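Phosphatidylinositol-specific phospholipase C (Listeria monocytogenes, PDB 2PLC) is a bacterial phosphatidylinositol-specific phospholipase C, a single-chain enzyme whose catalytic X domain belongs to the TIM-barrel clan. Local coordinates at residues A[22-28]-A[58-64]; A[100-106]-A[151-157]; A[241-245]-A[267-271]. All coordinates share one frame; numbering follows the deposited sequence.

Interaction 1: A[22-28]-A[58-64]; sequences PGTHDTM and IRYIDIR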
loop_
_atom_site.group_PDB
_atom_site.type_symbol
_atom_site.label_atom_id
_atom_site.label_comp_id
_atom_site.label_asym_id
_atom_site.label_seq_id
_atom_site.Cartn_x
_atom_site.Cartn_y
_atom_site.Cartn_z
ATOM N N PRO A 22 5.010 0.780 -6.574
ATOM C CA PRO A 22 5.882 0.530 -5.416
ATOM C C PRO A 22 5.060 0.823 -4.160
ATOM O O PRO A 22 4.353 1.835 -4.104
ATOM C CB PRO A 22 6.983 1.592 -5.559
ATOM C CG PRO A 22 6.796 2.177 -6.944
ATOM C CD PRO A 22 5.325 2.083 -7.180
ATOM N N GLY A 23 5.150 -0.048 -3.162
ATOM C CA GLY A 23 4.410 0.164 -1.929
ATOM C C GLY A 23 5.248 -0.229 -0.734
ATOM O O GLY A 23 6.296 -0.847 -0.894
ATOM N N THR A 24 4.800 0.133 0.462
ATOM C CA THR A 24 5.522 -0.208 1.681
ATOM C C THR A 24 4.644 -1.025 2.630
ATOM O O THR A 24 3.431 -0.799 2.732
ATOM C CB THR A 24 5.992 1.047 2.428
ATOM O OG1 THR A 24 4.897 1.963 2.544
ATOM C CG2 THR A 24 7.146 1.713 1.708
ATOM N N HIS A 25 5.260 -2.002 3.289
ATOM C CA HIS A 25 4.566 -2.848 4.249
ATOM C C HIS A 25 4.740 -2.187 5.612
ATOM O O HIS A 25 5.843 -1.750 5.949
ATOM C CB HIS A 25 5.176 -4.254 4.251
ATOM C CG HIS A 25 4.782 -5.088 5.429
ATOM N ND1 HIS A 25 5.693 -5.528 6.365
ATOM C CD2 HIS A 25 3.578 -5.563 5.824
ATOM C CE1 HIS A 25 5.069 -6.240 7.284
ATOM N NE2 HIS A 25 3.784 -6.277 6.979
ATOM N N ASP A 26 3.647 -2.082 6.367
ATOM C CA ASP A 26 3.660 -1.461 7.694
ATOM C C ASP A 26 4.371 -0.106 7.629
ATOM O O ASP A 26 5.337 0.168 8.348
ATOM C CB ASP A 26 4.337 -2.387 8.701
ATOM C CG ASP A 26 3.784 -2.235 10.098
ATOM O OD1 ASP A 26 3.022 -1.280 10.380
ATOM O OD2 ASP A 26 4.121 -3.101 10.918
ATOM N N THR A 27 3.860 0.719 6.728
ATOM C CA THR A 27 4.346 2.053 6.438
ATOM C C THR A 27 4.863 2.903 7.601
ATOM O O THR A 27 5.927 3.514 7.492
ATOM C CB THR A 27 3.243 2.837 5.713
ATOM O OG1 THR A 27 2.807 2.090 4.563
ATOM C CG2 THR A 27 3.749 4.219 5.283
ATOM N N MET A 28 4.110 2.933 8.701
ATOM C CA MET A 28 4.450 3.753 9.866
ATOM C C MET A 28 5.459 3.208 10.865
ATOM O O MET A 28 5.818 3.907 11.811
ATOM C CB MET A 28 3.179 4.133 10.632
ATOM C CG MET A 28 2.146 4.873 9.808
ATOM S SD MET A 28 2.853 6.244 8.875
ATOM C CE MET A 28 2.962 7.524 10.152
ATOM N N ILE A 58 6.607 6.045 -3.500
ATOM C CA ILE A 58 5.698 5.054 -2.926
ATOM C C ILE A 58 4.270 5.543 -3.146
ATOM O O ILE A 58 3.964 6.701 -2.872
ATOM C CB ILE A 58 5.952 4.873 -1.406
ATOM C CG1 ILE A 58 7.361 4.326 -1.154
ATOM C CG2 ILE A 58 4.892 3.978 -0.782
ATOM C CD1 ILE A 58 7.659 3.008 -1.834
ATOM N N ARG A 59 3.410 4.680 -3.679
ATOM C CA ARG A 59 2.024 5.071 -3.928
ATOM C C ARG A 59 1.027 4.147 -3.259
ATOM O O ARG A 59 -0.181 4.273 -3.447
ATOM C CB ARG A 59 1.735 5.161 -5.427
ATOM C CG ARG A 59 2.421 6.323 -6.125
ATOM C CD ARG A 59 1.958 7.672 -5.603
ATOM N NE ARG A 59 2.711 8.753 -6.228
ATOM C CZ ARG A 59 3.842 9.261 -5.747
ATOM N NH1 ARG A 59 4.357 8.793 -4.617
ATOM N NH2 ARG A 59 4.481 10.217 -6.417
ATOM N N TYR A 60 1.545 3.183 -2.514
ATOM C CA TYR A 60 0.700 2.261 -1.781
ATOM C C TYR A 60 1.201 2.286 -0.353
ATOM O O TYR A 60 2.399 2.110 -0.113
ATOM C CB TYR A 60 0.813 0.838 -2.338
ATOM C CG TYR A 60 0.208 -0.207 -1.424
ATOM C CD1 TYR A 60 -1.144 -0.517 -1.488
ATOM C CD2 TYR A 60 0.985 -0.849 -0.460
ATOM C CE1 TYR A 60 -1.715 -1.438 -0.616
ATOM C CE2 TYR A 60 0.428 -1.770 0.417
ATOM C CZ TYR A 60 -0.923 -2.057 0.331
ATOM O OH TYR A 60 -1.478 -2.966 1.197
ATOM N N ILE A 61 0.302 2.540 0.591
ATOM C CA ILE A 61 0.692 2.561 1.996
ATOM C C ILE A 61 -0.165 1.605 2.802
ATOM O O ILE A 61 -1.297 1.301 2.436
ATOM C CB ILE A 61 0.677 3.984 2.596
ATOM C CG1 ILE A 61 -0.709 4.612 2.479
ATOM C CG2 ILE A 61 1.706 4.849 1.890
ATOM C CD1 ILE A 61 -0.781 6.021 3.042
ATOM N N ASP A 62 0.409 1.109 3.887
ATOM C CA ASP A 62 -0.235 0.134 4.752
ATOM C C ASP A 62 -0.300 0.741 6.158
ATOM O O ASP A 62 0.697 0.775 6.880
ATOM C CB ASP A 62 0.626 -1.127 4.706
ATOM C CG ASP A 62 0.140 -2.222 5.612
ATOM O OD1 ASP A 62 -0.934 -2.085 6.239
ATOM O OD2 ASP A 62 0.859 -3.242 5.687
ATOM N N ILE A 63 -1.483 1.220 6.530
ATOM C CA ILE A 63 -1.704 1.871 7.819
ATOM C C ILE A 63 -2.510 1.015 8.791
ATOM O O ILE A 63 -3.618 0.584 8.482
ATOM C CB ILE A 63 -2.423 3.224 7.613
ATOM C CG1 ILE A 63 -1.685 4.065 6.561
ATOM C CG2 ILE A 63 -2.525 3.991 8.933
ATOM C CD1 ILE A 63 -0.277 4.452 6.943
ATOM N N ARG A 64 -1.948 0.783 9.974
ATOM C CA ARG A 64 -2.609 -0.027 10.999
ATOM C C ARG A 64 -2.986 0.886 12.164
ATOM O O ARG A 64 -2.126 1.581 12.712
ATOM C CB ARG A 64 -1.662 -1.114 11.505
ATOM C CG ARG A 64 -0.738 -1.721 10.457
ATOM C CD ARG A 64 -1.454 -2.692 9.551
ATOM N NE ARG A 64 -0.530 -3.358 8.630
ATOM C CZ ARG A 64 0.071 -4.519 8.873
ATOM N NH1 ARG A 64 -0.142 -5.155 10.018
ATOM N NH2 ARG A 64 0.860 -5.068 7.959
HETATM O O HOH W 1 2.121 -7.977 8.551
HETATM O O HOH W 2 1.810 1.241 9.552
#
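Gly23 lies against Tyr60 where the short strands 22-24 and 60-64 run in nearly the same direction, their axes 14° apart and 4.9 Å at closest approach. Two sound backbone bonds tie them: Arg59 N reaches Pro22 O at 3.0 Å, and Thr24 N reaches Tyr60 O at 3.2 Å. Gly23 CA sits at the CD2 edge of the Tyr60 ring, near its plane.

Past Thr24 the first chain leaves the strand, and a side chain takes over as backbone partner. Thr27 OG1 accepts the amide of Asp62 at 2.7 Å, almost straight (174° at the hydrogen), and donates a hydrogen bond to Thr24 OG1, which is also bonded to Gln53. The hydroxyl is brought there by a chi1 of -54°, which sets OG1 anti to the carbonyl carbon and leaves CG2 packed against Ile61.

In the fold, this is where the first two parallel strands of a TIM-barrel-like domain meet. The Gly23 backbone hydrogen-bonds with Leu255 and Met257, and those of Arg59 and Ile61 with Ile102, so the contact joins the two sheets that the strands belong to.

Asp62 carries the polar end. Arg64 grips it side-on, NE on OD1 at 2.7 Å and NH2 on OD2 at 2.9 Å. OD2 also takes Asp26 N at 3.1 Å, this time from above the carboxylate plane, so three N-H groups hold the carboxylate, two of them converging on OD2, and limit its rotation. Asp26 OD1 lies over a face of the guanidinium, where only charge acts, and one water links it to Met28 N and Asp62 O. His25 NE2 shares another water with Arg64 NH2, while its ND1 is bonded to Asp258. On the apolar flank, Met28 CG meets Ile63 CD1 at 3.8 Å.

Interaction 2: A[100-106]-A[151-157]; sequences TIIMRLK and KILLLSE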
loop_
_atom_site.group_PDB
_atom_site.type_symbol
_atom_site.label_atom_id
_atom_site.label_comp_id
_atom_site.label_asym_id
_atom_site.label_seq_id
_atom_site.Cartn_x
_atom_site.Cartn_y
_atom_site.Cartn_z
ATOM N N THR A 100 -2.033 9.505 -7.199
ATOM C CA THR A 100 -3.083 8.763 -6.511
ATOM C C THR A 100 -2.424 7.829 -5.508
ATOM O O THR A 100 -1.346 7.287 -5.756
ATOM C CB THR A 100 -3.989 7.952 -7.479
ATOM O OG1 THR A 100 -4.823 7.059 -6.722
ATOM C CG2 THR A 100 -3.167 7.152 -8.462
ATOM N N ILE A 101 -3.065 7.663 -4.360
ATOM C CA ILE A 101 -2.523 6.811 -3.318
ATOM C C ILE A 101 -3.500 5.720 -2.941
ATOM O O ILE A 101 -4.699 5.957 -2.806
ATOM C CB ILE A 101 -2.119 7.649 -2.079
ATOM C CG1 ILE A 101 -0.978 8.590 -2.464
ATOM C CG2 ILE A 101 -1.711 6.752 -0.914
ATOM C CD1 ILE A 101 -0.567 9.537 -1.389
ATOM N N ILE A 102 -2.983 4.500 -2.874
ATOM C CA ILE A 102 -3.781 3.347 -2.496
ATOM C C ILE A 102 -3.423 3.124 -1.037
ATOM O O ILE A 102 -2.251 3.001 -0.696
ATOM C CB ILE A 102 -3.419 2.123 -3.339
ATOM C CG1 ILE A 102 -3.560 2.468 -4.824
ATOM C CG2 ILE A 102 -4.317 0.944 -2.961
ATOM C CD1 ILE A 102 -3.012 1.421 -5.750
ATOM N N MET A 103 -4.437 3.079 -0.181
ATOM C CA MET A 103 -4.208 2.929 1.239
ATOM C C MET A 103 -4.977 1.820 1.923
ATOM O O MET A 103 -6.206 1.797 1.924
ATOM C CB MET A 103 -4.507 4.260 1.934
ATOM C CG MET A 103 -4.394 4.218 3.446
ATOM S SD MET A 103 -4.800 5.804 4.176
ATOM C CE MET A 103 -6.299 5.402 5.022
ATOM N N ARG A 104 -4.230 0.905 2.527
ATOM C CA ARG A 104 -4.812 -0.192 3.270
ATOM C C ARG A 104 -4.958 0.317 4.697
ATOM O O ARG A 104 -3.987 0.777 5.297
ATOM C CB ARG A 104 -3.871 -1.392 3.251
ATOM C CG ARG A 104 -4.312 -2.535 4.130
ATOM C CD ARG A 104 -3.206 -3.556 4.281
ATOM N NE ARG A 104 -3.619 -4.694 5.096
ATOM C CZ ARG A 104 -2.878 -5.783 5.284
ATOM N NH1 ARG A 104 -1.684 -5.877 4.723
ATOM N NH2 ARG A 104 -3.350 -6.798 5.994
ATOM N N LEU A 105 -6.185 0.319 5.201
ATOM C CA LEU A 105 -6.443 0.766 6.560
ATOM C C LEU A 105 -6.929 -0.448 7.324
ATOM O O LEU A 105 -8.025 -0.947 7.085
ATOM C CB LEU A 105 -7.490 1.882 6.580
ATOM C CG LEU A 105 -7.936 2.373 7.961
ATOM C CD1 LEU A 105 -6.738 2.842 8.770
ATOM C CD2 LEU A 105 -8.947 3.494 7.802
ATOM N N LYS A 106 -6.094 -0.924 8.238
ATOM C CA LYS A 106 -6.406 -2.109 9.018
ATOM C C LYS A 106 -6.737 -1.846 10.485
ATOM O O LYS A 106 -6.118 -1.006 11.139
ATOM C CB LYS A 106 -5.234 -3.081 8.930
ATOM C CG LYS A 106 -5.504 -4.429 9.540
ATOM C CD LYS A 106 -4.260 -5.296 9.529
ATOM C CE LYS A 106 -4.597 -6.720 9.946
ATOM N NZ LYS A 106 -5.335 -6.747 11.242
ATOM N N LYS A 151 -6.565 11.682 -5.534
ATOM C CA LYS A 151 -7.406 11.012 -4.547
ATOM C C LYS A 151 -6.797 9.770 -3.915
ATOM O O LYS A 151 -5.767 9.266 -4.363
ATOM C CB LYS A 151 -8.774 10.682 -5.152
ATOM C CG LYS A 151 -9.709 11.880 -5.201
ATOM C CD LYS A 151 -10.956 11.588 -6.013
ATOM C CE LYS A 151 -12.023 12.655 -5.795
ATOM N NZ LYS A 151 -11.517 14.029 -6.068
ATOM N N ILE A 152 -7.447 9.297 -2.855
ATOM C CA ILE A 152 -7.017 8.119 -2.120
ATOM C C ILE A 152 -7.966 6.968 -2.418
ATOM O O ILE A 152 -9.179 7.133 -2.364
ATOM C CB ILE A 152 -7.050 8.367 -0.581
ATOM C CG1 ILE A 152 -6.054 9.457 -0.192
ATOM C CG2 ILE A 152 -6.738 7.082 0.188
ATOM C CD1 ILE A 152 -6.126 9.856 1.270
ATOM N N LEU A 153 -7.409 5.820 -2.790
ATOM C CA LEU A 153 -8.214 4.632 -3.031
ATOM C C LEU A 153 -8.090 3.834 -1.736
ATOM O O LEU A 153 -7.056 3.235 -1.471
ATOM C CB LEU A 153 -7.670 3.824 -4.217
ATOM C CG LEU A 153 -8.399 2.494 -4.447
ATOM C CD1 LEU A 153 -9.905 2.729 -4.522
ATOM C CD2 LEU A 153 -7.901 1.823 -5.704
ATOM N N LEU A 154 -9.136 3.848 -0.921
ATOM C CA LEU A 154 -9.129 3.145 0.360
ATOM C C LEU A 154 -9.424 1.649 0.281
ATOM O O LEU A 154 -10.350 1.223 -0.404
ATOM C CB LEU A 154 -10.130 3.808 1.317
ATOM C CG LEU A 154 -10.239 3.275 2.749
ATOM C CD1 LEU A 154 -8.964 3.570 3.507
ATOM C CD2 LEU A 154 -11.421 3.921 3.461
ATOM N N LEU A 155 -8.627 0.855 0.988
ATOM C CA LEU A 155 -8.828 -0.589 1.046
ATOM C C LEU A 155 -9.043 -0.895 2.520
ATOM O O LEU A 155 -8.084 -0.992 3.285
ATOM C CB LEU A 155 -7.606 -1.344 0.514
ATOM C CG LEU A 155 -7.250 -1.141 -0.959
ATOM C CD1 LEU A 155 -6.020 -1.961 -1.312
ATOM C CD2 LEU A 155 -8.422 -1.549 -1.830
ATOM N N SER A 156 -10.309 -0.975 2.923
ATOM C CA SER A 156 -10.669 -1.231 4.317
ATOM C C SER A 156 -10.572 -2.677 4.762
ATOM O O SER A 156 -11.068 -3.581 4.095
ATOM C CB SER A 156 -12.081 -0.725 4.615
ATOM O OG SER A 156 -12.147 0.681 4.511
ATOM N N GLU A 157 -9.978 -2.870 5.933
ATOM C CA GLU A 157 -9.829 -4.190 6.521
ATOM C C GLU A 157 -10.213 -4.122 7.991
ATOM O O GLU A 157 -9.520 -3.499 8.802
ATOM C CB GLU A 157 -8.390 -4.684 6.387
ATOM C CG GLU A 157 -8.159 -6.063 6.980
ATOM C CD GLU A 157 -6.760 -6.591 6.734
ATOM O OE1 GLU A 157 -5.894 -5.819 6.277
ATOM O OE2 GLU A 157 -6.522 -7.788 6.999
#
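Ile102 and Leu155 meet obliquely through CG2 and CD1, 3.7 Å apart, on one face of a pair of neighbouring parallel strands of the TIM-barrel-like sheet. On the other face Leu154 CD1 touches two residues of the partner strand, 3.6 Å from Met103 CE and 3.8 Å from Leu105 CB. Met103 runs out straight and turns at its sulfur (chi3 113°), which brings the methyl alongside Leu154; nearer the backbone, its CB touches Ile152 CG2 at 4.0 Å. Helix 82-95 packs on this face through Ile101 and Ile152.

Six backbone bonds link the strands, from Ile101 N on Lys151 O to Glu157 N on Leu105 O, in unbroken register from Ile101-Ile152 to Lys106-Glu157. The shortest is Leu153 N to Ile101 O at 2.7 Å. The strand axes cross at -22°.

At the C-terminal ends the contact becomes polar. The aliphatic chain of Lys106 passes across the Glu157 carboxylate, CG, CD and CE all touching it, leaving NZ 4.5 Å from OE2, beyond a salt bridge. Arg104, extended from CG to NE, brings its guanidinium to within 13° of the carboxylate plane and also makes a cation-pi contact with Phe175. Both its bonding nitrogens converge on one oxygen: NE meets Glu157 OE1 at 2.8 Å nearly in line with the C-O bond, and NH2 takes the syn lone pair of the same OE1 at 2.7 Å.

Interaction 3: A[241-245]-A[267-271]; sequences VLNLT and NIIKN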
loop_
_atom_site.group_PDB
_atom_site.type_symbol
_atom_site.label_atom_id
_atom_site.label_comp_id
_atom_site.label_asym_id
_atom_site.label_seq_id
_atom_site.Cartn_x
_atom_site.Cartn_y
_atom_site.Cartn_z
ATOM N N VAL A 241 12.525 -7.358 -12.170
ATOM C CA VAL A 241 11.721 -6.304 -12.777
ATOM C C VAL A 241 12.480 -5.665 -13.938
ATOM O O VAL A 241 11.894 -5.351 -14.970
ATOM C CB VAL A 241 11.341 -5.226 -11.741
ATOM C CG1 VAL A 241 10.507 -4.136 -12.391
ATOM C CG2 VAL A 241 10.572 -5.859 -10.590
ATOM N N LEU A 242 13.790 -5.500 -13.777
ATOM C CA LEU A 242 14.632 -4.918 -14.824
ATOM C C LEU A 242 14.632 -5.789 -16.085
ATOM O O LEU A 242 14.583 -5.279 -17.205
ATOM C CB LEU A 242 16.059 -4.730 -14.299
ATOM C CG LEU A 242 16.494 -3.310 -13.923
ATOM C CD1 LEU A 242 15.301 -2.473 -13.516
ATOM C CD2 LEU A 242 17.540 -3.357 -12.820
ATOM N N ASN A 243 14.660 -7.104 -15.887
ATOM C CA ASN A 243 14.644 -8.064 -16.986
ATOM C C ASN A 243 13.318 -7.986 -17.748
ATOM O O ASN A 243 13.300 -7.882 -18.974
ATOM C CB ASN A 243 14.835 -9.481 -16.437
ATOM C CG ASN A 243 14.864 -10.535 -17.529
ATOM O OD1 ASN A 243 14.309 -11.626 -17.369
ATOM N ND2 ASN A 243 15.513 -10.215 -18.646
ATOM N N LEU A 244 12.219 -8.052 -17.001
ATOM C CA LEU A 244 10.869 -7.993 -17.552
ATOM C C LEU A 244 10.598 -6.697 -18.312
ATOM O O LEU A 244 9.755 -6.663 -19.204
ATOM C CB LEU A 244 9.845 -8.171 -16.432
ATOM C CG LEU A 244 9.123 -9.517 -16.354
ATOM C CD1 LEU A 244 10.078 -10.685 -16.563
ATOM C CD2 LEU A 244 8.422 -9.615 -15.017
ATOM N N THR A 245 11.299 -5.630 -17.944
ATOM C CA THR A 245 11.144 -4.347 -18.620
ATOM C C THR A 245 11.811 -4.448 -19.999
ATOM O O THR A 245 11.300 -3.910 -20.987
ATOM C CB THR A 245 11.768 -3.196 -17.796
ATOM O OG1 THR A 245 11.104 -3.101 -16.528
ATOM C CG2 THR A 245 11.638 -1.860 -18.531
ATOM N N ASN A 267 13.286 1.965 -10.259
ATOM C CA ASN A 267 13.263 0.913 -11.264
ATOM C C ASN A 267 11.905 0.251 -11.420
ATOM O O ASN A 267 11.558 -0.204 -12.509
ATOM C CB ASN A 267 14.360 -0.116 -10.988
ATOM C CG ASN A 267 15.737 0.410 -11.335
ATOM O OD1 ASN A 267 15.865 1.381 -12.075
ATOM N ND2 ASN A 267 16.772 -0.230 -10.812
ATOM N N ILE A 268 11.133 0.199 -10.338
ATOM C CA ILE A 268 9.798 -0.386 -10.403
ATOM C C ILE A 268 8.900 0.592 -11.165
ATOM O O ILE A 268 8.069 0.180 -11.977
ATOM C CB ILE A 268 9.226 -0.667 -8.995
ATOM C CG1 ILE A 268 10.048 -1.758 -8.313
ATOM C CG2 ILE A 268 7.767 -1.096 -9.085
ATOM C CD1 ILE A 268 9.597 -2.078 -6.907
ATOM N N ILE A 269 9.103 1.885 -10.925
ATOM C CA ILE A 269 8.340 2.933 -11.606
ATOM C C ILE A 269 8.651 2.904 -13.109
ATOM O O ILE A 269 7.741 3.007 -13.941
ATOM C CB ILE A 269 8.686 4.339 -11.051
ATOM C CG1 ILE A 269 8.176 4.487 -9.618
ATOM C CG2 ILE A 269 8.095 5.432 -11.943
ATOM C CD1 ILE A 269 8.658 5.755 -8.929
ATOM N N LYS A 270 9.933 2.743 -13.446
ATOM C CA LYS A 270 10.374 2.703 -14.838
ATOM C C LYS A 270 9.752 1.565 -15.644
ATOM O O LYS A 270 9.767 1.598 -16.877
ATOM C CB LYS A 270 11.899 2.633 -14.932
ATOM C CG LYS A 270 12.603 3.936 -14.610
ATOM C CD LYS A 270 14.077 3.846 -14.983
ATOM C CE LYS A 270 14.798 5.171 -14.774
ATOM N NZ LYS A 270 16.183 5.154 -15.333
ATOM N N ASN A 271 9.203 0.563 -14.959
ATOM C CA ASN A 271 8.564 -0.554 -15.650
ATOM C C ASN A 271 7.324 -0.110 -16.424
ATOM O O ASN A 271 6.950 -0.750 -17.400
ATOM C CB ASN A 271 8.192 -1.675 -14.675
ATOM C CG ASN A 271 7.580 -2.874 -15.378
ATOM O OD1 ASN A 271 6.380 -3.105 -15.295
ATOM N ND2 ASN A 271 8.406 -3.636 -16.090
HETATM O O HOH W 3 12.313 -1.089 -14.979
#
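Thr245 and Asn271 make the polar part of a small, partly buried helix-to-helix contact on the outer layer of the fold, where the C-terminal end of helix 226-246 meets that of helix 262-269. Asn271 ND2 donates to Thr245 OG1 at 2.8 Å and 169°, with the oxygen in the amide plane. Asn271 CG is turned anti to the backbone N (chi1 -178°), which carries the amide across to the neighbouring helix; its OD1 bonds Ser20 OG, and ND2 also reaches Val249 O, so its two ends have three hydrogen bonds between them.

Three bonds meet at Thr245 OG1: besides accepting from Asn271, it donates to Val241 O at 2.8 Å and accepts a hydrogen bond from a water that also donates to Asn267 O. Val241 O takes Thr245 N as well, from the opposite face of its plane. Apolar contacts flank this network. Leu242 lies aslant Asn267, CD1 3.6 Å from Asn267 CB, and Val241 CG1 comes to 4.1 Å from Asn271 CB.

Both Val241 and Ile268 also touch Leu255. Helix 226-246, strand 253-257 and helix 262-269 follow in sequence, and the two helices pack side by side outside that strand, the beta/alpha repeat arrangement of a TIM-barrel-like fold.

Overall arrangement
The three contacts follow one another along the chain, each closing before the next opens. Interactions 1 and 2, with centres about 10 Å apart, share a sheet: strands 60-65, 101-107 and 152-157 stand side by side in sequence order, the first two probably hydrogen-bonded through, for example, Ile63 N and Arg104 O. Strand 20-24, edge of the other sheet, lies against 60-65, consistent with a barrel wall. Interaction 3 belongs to the outer helical layer, about 20 Å from interaction 1 and 24 Å from interaction 2, centre to centre. It touches interaction 1 where Pro22 packs on Ile268 and Ile269, which brings helix 262-269, near the C-terminus, against the first barrel strand.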